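Local coordinates for protein nitroalkane oxidase (Podospora anserina, PDB 3MKH) that oxidises primary and secondary nitroalkanes to aldehydes or ketones with its FAD cofactor, consuming oxygen and releasing nitrite and hydrogen peroxide, at residues D290-F295 with N372-S377; K294-D299 with P306-Q311. All blocks are in the same frame, centred on the assembly; numbering follows the deposited sequence.

Interaction 1: D290-F295 with N372-S377; sequences DAALKF and NAVGIS. With FAD (flavin-adenine dinucleotide), chain H.
Phe295 lays one face of its ring on Val374, near the end of helix 345-374. Its CG stands anti to the backbone N (chi1 176°), which carries the ring away from helix 262-298 and over the valine. From CB outward, CG leads into the ring; CD1 and CE1 lie against Val374 CG1, with CE1 at 3.9 Å from it. CZ lies near both that methyl and Val374 O, and CE2 faces Ser377 CB at 4.1 Å. The methyl sits over the ring centre: Val374 CG1 is 3.9 Å from the Phe295 centroid and 10° off the normal, a CH-pi contact. The second valine branch, CG2, meets Ala292 CB one helical turn earlier. Behind this apolar layer the backbone of 372-377 turns to FAD. Ala373 O accepts from FAD O2B at 2.7 Å, and Ile376 N donates to FAD O2P at 3.0 Å with an angle of 162°. Gly375 intervenes with positive phi; a CB there would run into O2P. Ile376 CD1 reaches the flavin end, close to C8M. A helix end holding the ribose and a following turn holding a phosphate oxygen form the C-terminal domain's wall of an acyl-CoA dehydrogenase-type FAD site, which the second subunit completes.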
loop_
_atom_site.group_PDB
_atom_site.type_symbol
_atom_site.label_atom_id
_atom_site.label_comp_id
_atom_site.label_asym_id
_atom_site.label_seq_id
_atom_site.Cartn_x
_atom_site.Cartn_y
_atom_site.Cartn_z
ATOM N N ASP A 290 -19.146 -10.184 3.504
ATOM C CA ASP A 290 -20.493 -10.525 3.961
ATOM C C ASP A 290 -20.697 -10.304 5.452
ATOM O O ASP A 290 -21.738 -9.792 5.867
ATOM C CB ASP A 290 -20.823 -11.979 3.635
ATOM C CG ASP A 290 -21.117 -12.204 2.145
ATOM O OD1 ASP A 290 -21.208 -11.227 1.372
ATOM O OD2 ASP A 290 -21.260 -13.376 1.755
ATOM N N ALA A 291 -19.723 -10.718 6.260
ATOM C CA ALA A 291 -19.841 -10.567 7.711
ATOM C C ALA A 291 -19.825 -9.090 8.144
ATOM O O ALA A 291 -20.562 -8.690 9.045
ATOM C CB ALA A 291 -18.747 -11.361 8.422
ATOM N N ALA A 292 -18.997 -8.285 7.495
ATOM C CA ALA A 292 -18.945 -6.846 7.785
ATOM C C ALA A 292 -20.221 -6.122 7.341
ATOM O O ALA A 292 -20.739 -5.250 8.055
ATOM C CB ALA A 292 -17.709 -6.206 7.136
ATOM N N LEU A 293 -20.724 -6.482 6.165
ATOM C CA LEU A 293 -21.962 -5.901 5.648
ATOM C C LEU A 293 -23.124 -6.266 6.562
ATOM O O LEU A 293 -23.973 -5.435 6.864
ATOM C CB LEU A 293 -22.236 -6.379 4.214
ATOM C CG LEU A 293 -23.380 -5.700 3.454
ATOM C CD1 LEU A 293 -23.058 -4.241 3.200
ATOM C CD2 LEU A 293 -23.617 -6.414 2.126
ATOM N N LYS A 294 -23.148 -7.512 7.020
ATOM C CA LYS A 294 -24.169 -7.965 7.958
ATOM C C LYS A 294 -24.129 -7.147 9.255
ATOM O O LYS A 294 -25.158 -6.687 9.751
ATOM C CB LYS A 294 -23.971 -9.446 8.269
ATOM C CG LYS A 294 -25.060 -10.069 9.147
ATOM C CD LYS A 294 -24.928 -11.599 9.137
ATOM C CE LYS A 294 -26.200 -12.298 9.616
ATOM N NZ LYS A 294 -26.491 -12.019 11.047
ATOM N N PHE A 295 -22.932 -6.986 9.803
ATOM C CA PHE A 295 -22.725 -6.186 11.002
ATOM C C PHE A 295 -23.202 -4.749 10.766
ATOM O O PHE A 295 -23.919 -4.184 11.582
ATOM C CB PHE A 295 -21.241 -6.249 11.391
ATOM C CG PHE A 295 -20.860 -5.384 12.561
ATOM C CD1 PHE A 295 -20.409 -4.087 12.362
ATOM C CD2 PHE A 295 -20.905 -5.881 13.845
ATOM C CE1 PHE A 295 -20.035 -3.288 13.430
ATOM C CE2 PHE A 295 -20.534 -5.098 14.917
ATOM C CZ PHE A 295 -20.092 -3.799 14.708
ATOM N N ASN A 372 -10.638 -3.184 10.757
ATOM C CA ASN A 372 -10.654 -1.741 11.018
ATOM C C ASN A 372 -12.042 -1.109 10.865
ATOM O O ASN A 372 -12.418 -0.206 11.621
ATOM C CB ASN A 372 -9.611 -1.038 10.141
ATOM C CG ASN A 372 -8.198 -1.342 10.591
ATOM O OD1 ASN A 372 -7.994 -1.663 11.752
ATOM N ND2 ASN A 372 -7.226 -1.290 9.680
ATOM N N ALA A 373 -12.812 -1.603 9.899
ATOM C CA ALA A 373 -14.137 -1.055 9.628
ATOM C C ALA A 373 -15.118 -1.432 10.732
ATOM O O ALA A 373 -15.901 -0.605 11.201
ATOM C CB ALA A 373 -14.639 -1.554 8.269
ATOM N N VAL A 374 -15.064 -2.692 11.151
ATOM C CA VAL A 374 -15.927 -3.192 12.221
ATOM C C VAL A 374 -15.558 -2.595 13.589
ATOM O O VAL A 374 -16.434 -2.331 14.418
ATOM C CB VAL A 374 -15.912 -4.741 12.262
ATOM C CG1 VAL A 374 -16.621 -5.264 13.522
ATOM C CG2 VAL A 374 -16.581 -5.286 10.991
ATOM N N GLY A 375 -14.266 -2.354 13.802
ATOM C CA GLY A 375 -13.814 -1.706 15.018
ATOM C C GLY A 375 -13.498 -2.705 16.111
ATOM O O GLY A 375 -13.172 -3.857 15.839
ATOM N N ILE A 376 -13.611 -2.263 17.354
ATOM C CA ILE A 376 -13.168 -3.059 18.482
ATOM C C ILE A 376 -13.894 -4.398 18.560
ATOM O O ILE A 376 -13.322 -5.396 18.992
ATOM C CB ILE A 376 -13.317 -2.280 19.808
ATOM C CG1 ILE A 376 -12.546 -2.986 20.920
ATOM C CG2 ILE A 376 -14.779 -2.066 20.152
ATOM C CD1 ILE A 376 -11.052 -2.994 20.662
ATOM N N SER A 377 -15.154 -4.416 18.140
ATOM C CA SER A 377 -15.940 -5.649 18.110
ATOM C C SER A 377 -15.227 -6.778 17.356
ATOM O O SER A 377 -15.462 -7.954 17.616
ATOM C CB SER A 377 -17.301 -5.374 17.458
ATOM O OG SER A 377 -18.031 -4.407 18.204
HETATM P PA FAD H . -17.217 1.845 17.800
HETATM O O1A FAD H . -18.279 2.741 18.252
HETATM O O2A FAD H . -17.235 0.451 18.251
HETATM O O5B FAD H . -17.167 1.906 16.175
HETATM C C5B FAD H . -16.742 0.770 15.405
HETATM C C4B FAD H . -16.541 1.078 13.904
HETATM O O4B FAD H . -17.731 1.707 13.380
HETATM C C3B FAD H . -15.407 2.073 13.679
HETATM O O3B FAD H . -14.173 1.376 13.483
HETATM C C2B FAD H . -15.821 2.792 12.394
HETATM O O2B FAD H . -15.366 2.077 11.251
HETATM C C1B FAD H . -17.350 2.750 12.424
HETATM N N9A FAD H . -17.903 4.086 12.817
HETATM C C8A FAD H . -18.725 4.323 13.835
HETATM N N7A FAD H . -19.014 5.620 13.881
HETATM C C5A FAD H . -18.380 6.222 12.883
HETATM C C6A FAD H . -18.308 7.540 12.441
HETATM N N6A FAD H . -18.965 8.524 13.058
HETATM N N1A FAD H . -17.555 7.812 11.371
HETATM C C2A FAD H . -16.897 6.852 10.745
HETATM N N3A FAD H . -16.945 5.590 11.141
HETATM C C4A FAD H . -17.675 5.245 12.207
HETATM N N1 FAD H . -12.421 0.991 26.536
HETATM C C2 FAD H . -12.440 1.741 27.708
HETATM O O2 FAD H . -13.400 2.461 27.944
HETATM N N3 FAD H . -11.372 1.669 28.605
HETATM C C4 FAD H . -10.285 0.842 28.332
HETATM O O4 FAD H . -9.349 0.777 29.124
HETATM C C4X FAD H . -10.269 0.094 27.161
HETATM N N5 FAD H . -9.188 -0.739 26.868
HETATM C C5X FAD H . -9.348 -1.737 25.906
HETATM C C6 FAD H . -8.448 -2.792 25.841
HETATM C C7 FAD H . -8.609 -3.783 24.885
HETATM C C7M FAD H . -7.622 -4.945 24.809
HETATM C C8 FAD H . -9.667 -3.713 23.993
HETATM C C8M FAD H . -9.850 -4.804 22.939
HETATM C C9 FAD H . -10.567 -2.656 24.059
HETATM C C9A FAD H . -10.407 -1.664 25.015
HETATM N N10 FAD H . -11.305 -0.592 25.099
HETATM C C10 FAD H . -11.333 0.168 26.268
HETATM C "C1'" FAD H . -12.215 -0.263 23.977
HETATM C "C2'" FAD H . -11.474 0.512 22.887
HETATM O "O2'" FAD H . -10.952 1.720 23.434
HETATM C "C3'" FAD H . -12.355 0.812 21.658
HETATM O "O3'" FAD H . -11.592 1.546 20.703
HETATM C "C4'" FAD H . -13.619 1.612 21.984
HETATM O "O4'" FAD H . -14.620 0.746 22.491
HETATM C "C5'" FAD H . -14.159 2.267 20.714
HETATM O "O5'" FAD H . -14.272 1.307 19.660
HETATM P P FAD H . -14.428 1.771 18.139
HETATM O O1P FAD H . -13.374 2.761 17.845
HETATM O O2P FAD H . -14.556 0.573 17.302
HETATM O O3P FAD H . -15.837 2.524 18.195
#

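Interaction 2: K294-D299 with P306-Q311; sequences KFAKED and PLLERQ. With FAD (flavin-adenine dinucleotide), chain H.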
loop_
_atom_site.group_PDB
_atom_site.type_symbol
_atom_site.label_atom_id
_atom_site.label_comp_id
_atom_site.label_asym_id
_atom_site.label_seq_id
_atom_site.Cartn_x
_atom_site.Cartn_y
_atom_site.Cartn_z
ATOM N N LYS A 294 -23.148 -7.512 7.020
ATOM C CA LYS A 294 -24.169 -7.965 7.958
ATOM C C LYS A 294 -24.129 -7.147 9.255
ATOM O O LYS A 294 -25.158 -6.687 9.751
ATOM C CB LYS A 294 -23.971 -9.446 8.269
ATOM C CG LYS A 294 -25.060 -10.069 9.147
ATOM C CD LYS A 294 -24.928 -11.599 9.137
ATOM C CE LYS A 294 -26.200 -12.298 9.616
ATOM N NZ LYS A 294 -26.491 -12.019 11.047
ATOM N N PHE A 295 -22.932 -6.986 9.803
ATOM C CA PHE A 295 -22.725 -6.186 11.002
ATOM C C PHE A 295 -23.202 -4.749 10.766
ATOM O O PHE A 295 -23.919 -4.184 11.582
ATOM C CB PHE A 295 -21.241 -6.249 11.391
ATOM C CG PHE A 295 -20.860 -5.384 12.561
ATOM C CD1 PHE A 295 -20.409 -4.087 12.362
ATOM C CD2 PHE A 295 -20.905 -5.881 13.845
ATOM C CE1 PHE A 295 -20.035 -3.288 13.430
ATOM C CE2 PHE A 295 -20.534 -5.098 14.917
ATOM C CZ PHE A 295 -20.092 -3.799 14.708
ATOM N N ALA A 296 -22.841 -4.171 9.628
ATOM C CA ALA A 296 -23.232 -2.796 9.325
ATOM C C ALA A 296 -24.741 -2.624 9.172
ATOM O O ALA A 296 -25.313 -1.616 9.613
ATOM C CB ALA A 296 -22.533 -2.306 8.079
ATOM N N LYS A 297 -25.386 -3.587 8.523
ATOM C CA LYS A 297 -26.816 -3.446 8.254
ATOM C C LYS A 297 -27.668 -3.658 9.508
ATOM O O LYS A 297 -28.834 -3.269 9.544
ATOM C CB LYS A 297 -27.257 -4.335 7.083
ATOM C CG LYS A 297 -26.717 -3.833 5.717
ATOM C CD LYS A 297 -27.300 -4.584 4.506
ATOM C CE LYS A 297 -26.774 -4.017 3.165
ATOM N NZ LYS A 297 -27.768 -3.200 2.364
ATOM N N GLU A 298 -27.080 -4.232 10.553
ATOM C CA GLU A 298 -27.835 -4.468 11.779
ATOM C C GLU A 298 -27.301 -3.695 12.995
ATOM O O GLU A 298 -27.883 -3.767 14.076
ATOM C CB GLU A 298 -27.885 -5.959 12.093
ATOM C CG GLU A 298 -26.667 -6.470 12.839
ATOM C CD GLU A 298 -26.701 -7.980 13.076
ATOM O OE1 GLU A 298 -27.269 -8.724 12.237
ATOM O OE2 GLU A 298 -26.147 -8.424 14.107
ATOM N N ASP A 299 -26.207 -2.952 12.819
ATOM C CA ASP A 299 -25.570 -2.244 13.940
ATOM C C ASP A 299 -25.009 -0.871 13.526
ATOM O O ASP A 299 -23.952 -0.786 12.890
ATOM C CB ASP A 299 -24.460 -3.123 14.553
ATOM C CG ASP A 299 -23.963 -2.610 15.904
ATOM O OD1 ASP A 299 -23.870 -1.376 16.091
ATOM O OD2 ASP A 299 -23.648 -3.450 16.778
ATOM N N PRO A 306 -27.380 5.099 9.813
ATOM C CA PRO A 306 -26.889 3.725 9.636
ATOM C C PRO A 306 -25.368 3.697 9.512
ATOM O O PRO A 306 -24.773 4.677 9.049
ATOM C CB PRO A 306 -27.523 3.297 8.310
ATOM C CG PRO A 306 -28.746 4.147 8.186
ATOM C CD PRO A 306 -28.399 5.459 8.810
ATOM N N LEU A 307 -24.743 2.598 9.917
ATOM C CA LEU A 307 -23.291 2.503 9.851
ATOM C C LEU A 307 -22.791 2.693 8.411
ATOM O O LEU A 307 -21.742 3.292 8.188
ATOM C CB LEU A 307 -22.781 1.194 10.479
ATOM C CG LEU A 307 -21.258 1.089 10.672
ATOM C CD1 LEU A 307 -20.740 2.234 11.538
ATOM C CD2 LEU A 307 -20.843 -0.253 11.262
ATOM N N LEU A 308 -23.554 2.226 7.427
ATOM C CA LEU A 308 -23.142 2.401 6.033
ATOM C C LEU A 308 -23.156 3.860 5.565
ATOM O O LEU A 308 -22.604 4.182 4.510
ATOM C CB LEU A 308 -23.948 1.509 5.080
ATOM C CG LEU A 308 -23.368 0.118 4.787
ATOM C CD1 LEU A 308 -24.319 -0.689 3.920
ATOM C CD2 LEU A 308 -21.984 0.216 4.141
ATOM N N GLU A 309 -23.751 4.756 6.350
ATOM C CA GLU A 309 -23.741 6.159 5.953
ATOM C C GLU A 309 -22.464 6.906 6.309
ATOM O O GLU A 309 -22.252 8.032 5.853
ATOM C CB GLU A 309 -24.994 6.896 6.426
ATOM C CG GLU A 309 -26.154 6.733 5.447
ATOM C CD GLU A 309 -27.393 7.501 5.857
ATOM O OE1 GLU A 309 -27.275 8.714 6.157
ATOM O OE2 GLU A 309 -28.482 6.885 5.870
ATOM N N ARG A 310 -21.601 6.269 7.094
ATOM C CA ARG A 310 -20.278 6.821 7.356
ATOM C C ARG A 310 -19.384 6.584 6.152
ATOM O O ARG A 310 -19.062 5.437 5.835
ATOM C CB ARG A 310 -19.661 6.149 8.587
ATOM C CG ARG A 310 -20.620 5.995 9.752
ATOM C CD ARG A 310 -20.983 7.354 10.318
ATOM N NE ARG A 310 -21.968 7.276 11.394
ATOM C CZ ARG A 310 -22.492 8.344 11.994
ATOM N NH1 ARG A 310 -22.126 9.567 11.614
ATOM N NH2 ARG A 310 -23.384 8.189 12.965
ATOM N N GLN A 311 -18.969 7.658 5.482
ATOM C CA GLN A 311 -18.060 7.530 4.350
ATOM C C GLN A 311 -16.866 6.626 4.675
ATOM O O GLN A 311 -16.382 5.894 3.805
ATOM C CB GLN A 311 -17.547 8.898 3.874
ATOM C CG GLN A 311 -18.550 9.710 3.057
ATOM C CD GLN A 311 -17.916 10.879 2.307
ATOM O OE1 GLN A 311 -18.558 11.499 1.455
ATOM N NE2 GLN A 311 -16.651 11.177 2.612
HETATM P PA FAD H . -17.217 1.845 17.800
HETATM O O1A FAD H . -18.279 2.741 18.252
HETATM O O2A FAD H . -17.235 0.451 18.251
HETATM O O5B FAD H . -17.167 1.906 16.175
HETATM C C5B FAD H . -16.742 0.770 15.405
HETATM C C4B FAD H . -16.541 1.078 13.904
HETATM O O4B FAD H . -17.731 1.707 13.380
HETATM C C3B FAD H . -15.407 2.073 13.679
HETATM O O3B FAD H . -14.173 1.376 13.483
HETATM C C2B FAD H . -15.821 2.792 12.394
HETATM O O2B FAD H . -15.366 2.077 11.251
HETATM C C1B FAD H . -17.350 2.750 12.424
HETATM N N9A FAD H . -17.903 4.086 12.817
HETATM C C8A FAD H . -18.725 4.323 13.835
HETATM N N7A FAD H . -19.014 5.620 13.881
HETATM C C5A FAD H . -18.380 6.222 12.883
HETATM C C6A FAD H . -18.308 7.540 12.441
HETATM N N6A FAD H . -18.965 8.524 13.058
HETATM N N1A FAD H . -17.555 7.812 11.371
HETATM C C2A FAD H . -16.897 6.852 10.745
HETATM N N3A FAD H . -16.945 5.590 11.141
HETATM C C4A FAD H . -17.675 5.245 12.207
HETATM N N1 FAD H . -12.421 0.991 26.536
HETATM C C2 FAD H . -12.440 1.741 27.708
HETATM O O2 FAD H . -13.400 2.461 27.944
HETATM N N3 FAD H . -11.372 1.669 28.605
HETATM C C4 FAD H . -10.285 0.842 28.332
HETATM O O4 FAD H . -9.349 0.777 29.124
HETATM C C4X FAD H . -10.269 0.094 27.161
HETATM N N5 FAD H . -9.188 -0.739 26.868
HETATM C C5X FAD H . -9.348 -1.737 25.906
HETATM C C6 FAD H . -8.448 -2.792 25.841
HETATM C C7 FAD H . -8.609 -3.783 24.885
HETATM C C7M FAD H . -7.622 -4.945 24.809
HETATM C C8 FAD H . -9.667 -3.713 23.993
HETATM C C8M FAD H . -9.850 -4.804 22.939
HETATM C C9 FAD H . -10.567 -2.656 24.059
HETATM C C9A FAD H . -10.407 -1.664 25.015
HETATM N N10 FAD H . -11.305 -0.592 25.099
HETATM C C10 FAD H . -11.333 0.168 26.268
HETATM C "C1'" FAD H . -12.215 -0.263 23.977
HETATM C "C2'" FAD H . -11.474 0.512 22.887
HETATM O "O2'" FAD H . -10.952 1.720 23.434
HETATM C "C3'" FAD H . -12.355 0.812 21.658
HETATM O "O3'" FAD H . -11.592 1.546 20.703
HETATM C "C4'" FAD H . -13.619 1.612 21.984
HETATM O "O4'" FAD H . -14.620 0.746 22.491
HETATM C "C5'" FAD H . -14.159 2.267 20.714
HETATM O "O5'" FAD H . -14.272 1.307 19.660
HETATM P P FAD H . -14.428 1.771 18.139
HETATM O O1P FAD H . -13.374 2.761 17.845
HETATM O O2P FAD H . -14.556 0.573 17.302
HETATM O O3P FAD H . -15.837 2.524 18.195
#
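Ala296 and Leu307 bring their backbones together, with CA atoms 5.3 Å apart, where helix 262-298 ends and the chain returns as a 3-10 turn in the helical C-terminal domain of the acyl-CoA dehydrogenase fold. The tight part centres on Leu307. Its CB lies 3.3 Å from Asp299 O, and its CD2 lies 3.8 Å from Phe295 CE1 and also touches Ala296 CB. A chi1 of -170° carries CG toward the FAD side, and the fork beyond it divides between two surfaces: CD2 turns to the helix, whereas CD1 meets the adenosine ribose, 3.5 Å from FAD C1B. Leu308 adds its CG against Ala296 CB, and Phe313 of helix 311-340 packs on Ala296 and both leucines. The contact between these segments is entirely apolar or van der Waals in kind; the carboxylate of Asp299 turns instead to a salt bridge with Arg301, an FAD-binding residue.

The outer side is looser. Exposed Lys297 lays its aliphatic chain beside Leu308, its CE 4.2 Å from Leu308 CD1, while its NZ is hydrogen-bonded to Met414 O of the third subunit. Farther out, Lys294 and Glu298 form a long, weak ion pair on the helix surface.

Arg310, just before helix 311-340, bends at chi2 (-67°) and runs along the adenine, its NH2 paired with Glu145 of the second subunit. With the side chain cut back to an alanine, that glutamate is likely to lose this ionic partner, and the adenine the arm now lying along it. The chain lies close along its length: Arg310 CD is 3.4 Å from FAD C6A, and FAD N6A stands 3.3 Å above the guanidinium plane, offset toward its rim.

Overall arrangement
Following the chain from the N terminus, helix 262-298 supplies the first segment of both contacts, with Lys294 and Phe295 common to the two. Its end is met first by 306-311, so interaction 2 closes a short loop of six intervening residues. Interaction 1 closes a much longer one, with 76 residues between its segments, mostly helical, and interaction 2 nests inside that longer loop rather than crossing it. Their centres are 9 Å apart, and Leu293 CD1 meets Leu308 CD1 at 3.8 Å. Together they join the end of helix 262-298 to the start of helix 311-340 and the end of helix 345-374, around one FAD that also contacts the second subunit.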